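Local atomic coordinates of sensor kinase citA (Klebsiella pneumoniae, PDB entry 1P0Z), a protein that senses citrate through its periplasmic domain and, as a membrane-bound histidine kinase, probably phosphorylates the response regulator CitB to induce citrate fermentation genes. Residues A[39-44]-A[51-56]. Residues are numbered along the deposited sequence; the frame is centred on the assembly and turned at random.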
ATOM      1  N   ALA A  39       7.378  12.936  -0.053  1.00 27.42           N
ATOM      2  CA  ALA A  39       6.629  14.197  -0.093  1.00 28.60           C
ATOM      3  C   ALA A  39       5.176  13.995  -0.528  1.00 29.13           C
ATOM      4  O   ALA A  39       4.267  14.727  -0.089  1.00 29.12           O
ATOM      5  CB  ALA A  39       7.315  15.182  -1.036  1.00 27.96           C
ATOM      6  N   LEU A  40       4.953  13.001  -1.387  1.00 27.86           N
ATOM      7  CA  LEU A  40       3.603  12.722  -1.864  1.00 28.68           C
ATOM      8  C   LEU A  40       2.784  11.900  -0.864  1.00 28.11           C
ATOM      9  O   LEU A  40       1.600  12.170  -0.641  1.00 27.54           O
ATOM     10  CB  LEU A  40       3.650  11.952  -3.190  1.00 29.32           C
ATOM     11  CG  LEU A  40       4.138  12.686  -4.448  1.00 33.40           C
ATOM     12  CD1 LEU A  40       4.477  11.671  -5.573  1.00 33.96           C
ATOM     13  CD2 LEU A  40       3.058  13.675  -4.911  1.00 34.13           C
ATOM     14  N   ILE A  41       3.417  10.904  -0.259  1.00 26.80           N
ATOM     15  CA  ILE A  41       2.690  10.021   0.647  1.00 25.19           C
ATOM     16  C   ILE A  41       2.502  10.526   2.067  1.00 26.02           C
ATOM     17  O   ILE A  41       1.465  10.310   2.661  1.00 24.27           O
ATOM     18  CB  ILE A  41       3.347   8.630   0.696  1.00 25.48           C
ATOM     19  CG1 ILE A  41       3.437   8.040  -0.722  1.00 25.92           C
ATOM     20  CG2 ILE A  41       2.559   7.727   1.610  1.00 24.55           C
ATOM     21  CD1 ILE A  41       2.116   7.811  -1.400  1.00 25.89           C
ATOM     22  N   ASP A  42       3.508  11.207   2.619  1.00 25.44           N
ATOM     23  CA  ASP A  42       3.365  11.695   3.996  1.00 26.26           C
ATOM     24  C   ASP A  42       2.073  12.467   4.245  1.00 26.07           C
ATOM     25  O   ASP A  42       1.404  12.227   5.239  1.00 26.31           O
ATOM     26  CB  ASP A  42       4.530  12.615   4.381  1.00 28.29           C
ATOM     27  CG  ASP A  42       5.764  11.862   4.845  1.00 31.07           C
ATOM     28  OD1 ASP A  42       5.723  10.627   5.069  1.00 31.34           O
ATOM     29  OD2 ASP A  42       6.817  12.534   5.030  1.00 32.63           O
ATOM     30  N   PRO A  43       1.741  13.432   3.372  1.00 26.38           N
ATOM     31  CA  PRO A  43       0.501  14.167   3.648  1.00 25.66           C
ATOM     32  C   PRO A  43      -0.723  13.266   3.572  1.00 25.50           C
ATOM     33  O   PRO A  43      -1.696  13.492   4.285  1.00 25.22           O
ATOM     34  CB  PRO A  43       0.459  15.252   2.560  1.00 26.67           C
ATOM     35  CG  PRO A  43       1.910  15.334   2.053  1.00 28.23           C
ATOM     36  CD  PRO A  43       2.377  13.901   2.132  1.00 26.06           C
ATOM     37  N   MET A  44      -0.674  12.254   2.703  1.00 25.19           N
ATOM     38  CA  MET A  44      -1.811  11.344   2.590  1.00 25.54           C
ATOM     39  C   MET A  44      -1.911  10.445   3.820  1.00 24.79           C
ATOM     40  O   MET A  44      -3.019  10.122   4.295  1.00 22.64           O
ATOM     41  CB  MET A  44      -1.696  10.518   1.305  1.00 26.46           C
ATOM     42  CG  MET A  44      -1.530  11.414   0.102  1.00 30.66           C
ATOM     43  SD  MET A  44      -1.814  10.617  -1.454  1.00 32.89           S
ATOM     44  CE  MET A  44      -3.627  10.637  -1.460  1.00 33.65           C
ATOM     45  N   THR A  51      -3.637   3.211   9.415  1.00 18.62           N
ATOM     46  CA  THR A  51      -2.476   3.075  10.294  1.00 19.19           C
ATOM     47  C   THR A  51      -1.185   3.343   9.537  1.00 20.42           C
ATOM     48  O   THR A  51      -0.242   3.968  10.069  1.00 21.05           O
ATOM     49  CB  THR A  51      -2.363   1.644  10.858  1.00 20.70           C
ATOM     50  OG1 THR A  51      -3.579   1.302  11.488  1.00 19.97           O
ATOM     51  CG2 THR A  51      -1.247   1.561  11.918  1.00 21.07           C
ATOM     52  N   TYR A  52      -1.132   2.881   8.291  1.00 18.56           N
ATOM     53  CA  TYR A  52       0.071   3.039   7.506  1.00 18.27           C
ATOM     54  C   TYR A  52      -0.191   2.950   6.019  1.00 18.19           C
ATOM     55  O   TYR A  52      -1.251   2.501   5.581  1.00 17.82           O
ATOM     56  CB  TYR A  52       1.108   1.933   7.878  1.00 18.19           C
ATOM     57  CG  TYR A  52       0.662   0.504   7.564  1.00 17.58           C
ATOM     58  CD1 TYR A  52       0.773  -0.022   6.278  1.00 18.01           C
ATOM     59  CD2 TYR A  52       0.119  -0.311   8.566  1.00 19.27           C
ATOM     60  CE1 TYR A  52       0.343  -1.324   5.983  1.00 17.65           C
ATOM     61  CE2 TYR A  52      -0.279  -1.610   8.296  1.00 18.14           C
ATOM     62  CZ  TYR A  52      -0.170  -2.109   6.982  1.00 18.85           C
ATOM     63  OH  TYR A  52      -0.583  -3.378   6.661  1.00 20.89           O
ATOM     64  N   ILE A  53       0.819   3.359   5.248  1.00 17.48           N
ATOM     65  CA  ILE A  53       0.780   3.202   3.803  1.00 17.51           C
ATOM     66  C   ILE A  53       2.195   2.766   3.440  1.00 18.58           C
ATOM     67  O   ILE A  53       3.169   3.380   3.890  1.00 19.01           O
ATOM     68  CB  ILE A  53       0.493   4.527   3.052  1.00 17.44           C
ATOM     69  CG1 ILE A  53      -0.861   5.070   3.491  1.00 19.16           C
ATOM     70  CG2 ILE A  53       0.553   4.269   1.534  1.00 17.38           C
ATOM     71  CD1 ILE A  53      -1.208   6.448   2.890  1.00 18.07           C
ATOM     72  N   THR A  54       2.296   1.722   2.623  1.00 17.50           N
ATOM     73  CA  THR A  54       3.577   1.234   2.154  1.00 17.57           C
ATOM     74  C   THR A  54       3.577   1.307   0.631  1.00 18.04           C
ATOM     75  O   THR A  54       2.548   1.010  -0.006  1.00 17.92           O
ATOM     76  CB  THR A  54       3.786  -0.275   2.545  1.00 18.07           C
ATOM     77  OG1 THR A  54       3.903  -0.389   3.971  1.00 18.45           O
ATOM     78  CG2 THR A  54       5.080  -0.845   1.873  1.00 19.55           C
ATOM     79  N   VAL A  55       4.711   1.713   0.042  1.00 17.57           N
ATOM     80  CA  VAL A  55       4.821   1.746  -1.411  1.00 18.45           C
ATOM     81  C   VAL A  55       6.025   0.876  -1.777  1.00 18.57           C
ATOM     82  O   VAL A  55       7.106   1.014  -1.167  1.00 18.49           O
ATOM     83  CB  VAL A  55       5.081   3.168  -1.970  1.00 18.00           C
ATOM     84  CG1 VAL A  55       5.221   3.072  -3.517  1.00 20.62           C
ATOM     85  CG2 VAL A  55       3.914   4.118  -1.578  1.00 20.16           C
ATOM     86  N   GLY A  56       5.806  -0.045  -2.712  1.00 18.37           N
ATOM     87  CA  GLY A  56       6.911  -0.899  -3.130  1.00 19.97           C
ATOM     88  C   GLY A  56       7.159  -0.802  -4.631  1.00 20.20           C
ATOM     89  O   GLY A  56       6.279  -0.377  -5.392  1.00 20.32           O
TER
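I41 reaches from the helix into the groove between I53 and V55, and its two branches divide the work. The methyl CG2 faces I53, 4.0 Å from I53 CG2, while the other branch leans over V55, with I41 CG1 4.0 Å from V55 CG2. This split follows from chi1 of -56°, which sets CG2 anti to the backbone N and CG1 anti to the carbonyl carbon, spreading the branches along the strand. V55 offers CG2 to both I41 CG1 and I41 CD1. On I53 the extended arm (chi2 175°) carries CD1 along I41 CG2 and on to the next helical turn, where I53 CD1 lies 4.2 Å from M44 C. The side chain of M44 adds a looser touch at the margin, CB to I53 CD1 at 4.4 Å, and its thioether end turns away. The side-chain contacts are apolar, at van der Waals separation; the two segments together bury 165 Å², both sides summed.

The backbones explain the fit: the segment axes approach to 9.3 Å and run nearly antiparallel at 161°, so that I41 spans I53 and V55 while M44, one turn on, meets I53 again. I53 and V55 point to the helix, whereas T54 points to the other face, where its OG1 hydrogen-bonds a citrate anion, probably taken up from the crystallisation liquor, and its side chain touches R62 and H65, both known citrate-binding residues. I19 of helix 6-20 packs on I41, M44 and I53, and Y64 of strand 62-64 touches I41 and V55 while its OH hydrogen-bonds D42 OD1. The pair thus joins helix 34-47 to the back of the antiparallel sheet whose other face holds the citrate site, as expected of the periplasmic PAS-like (Cache) domain of CitA.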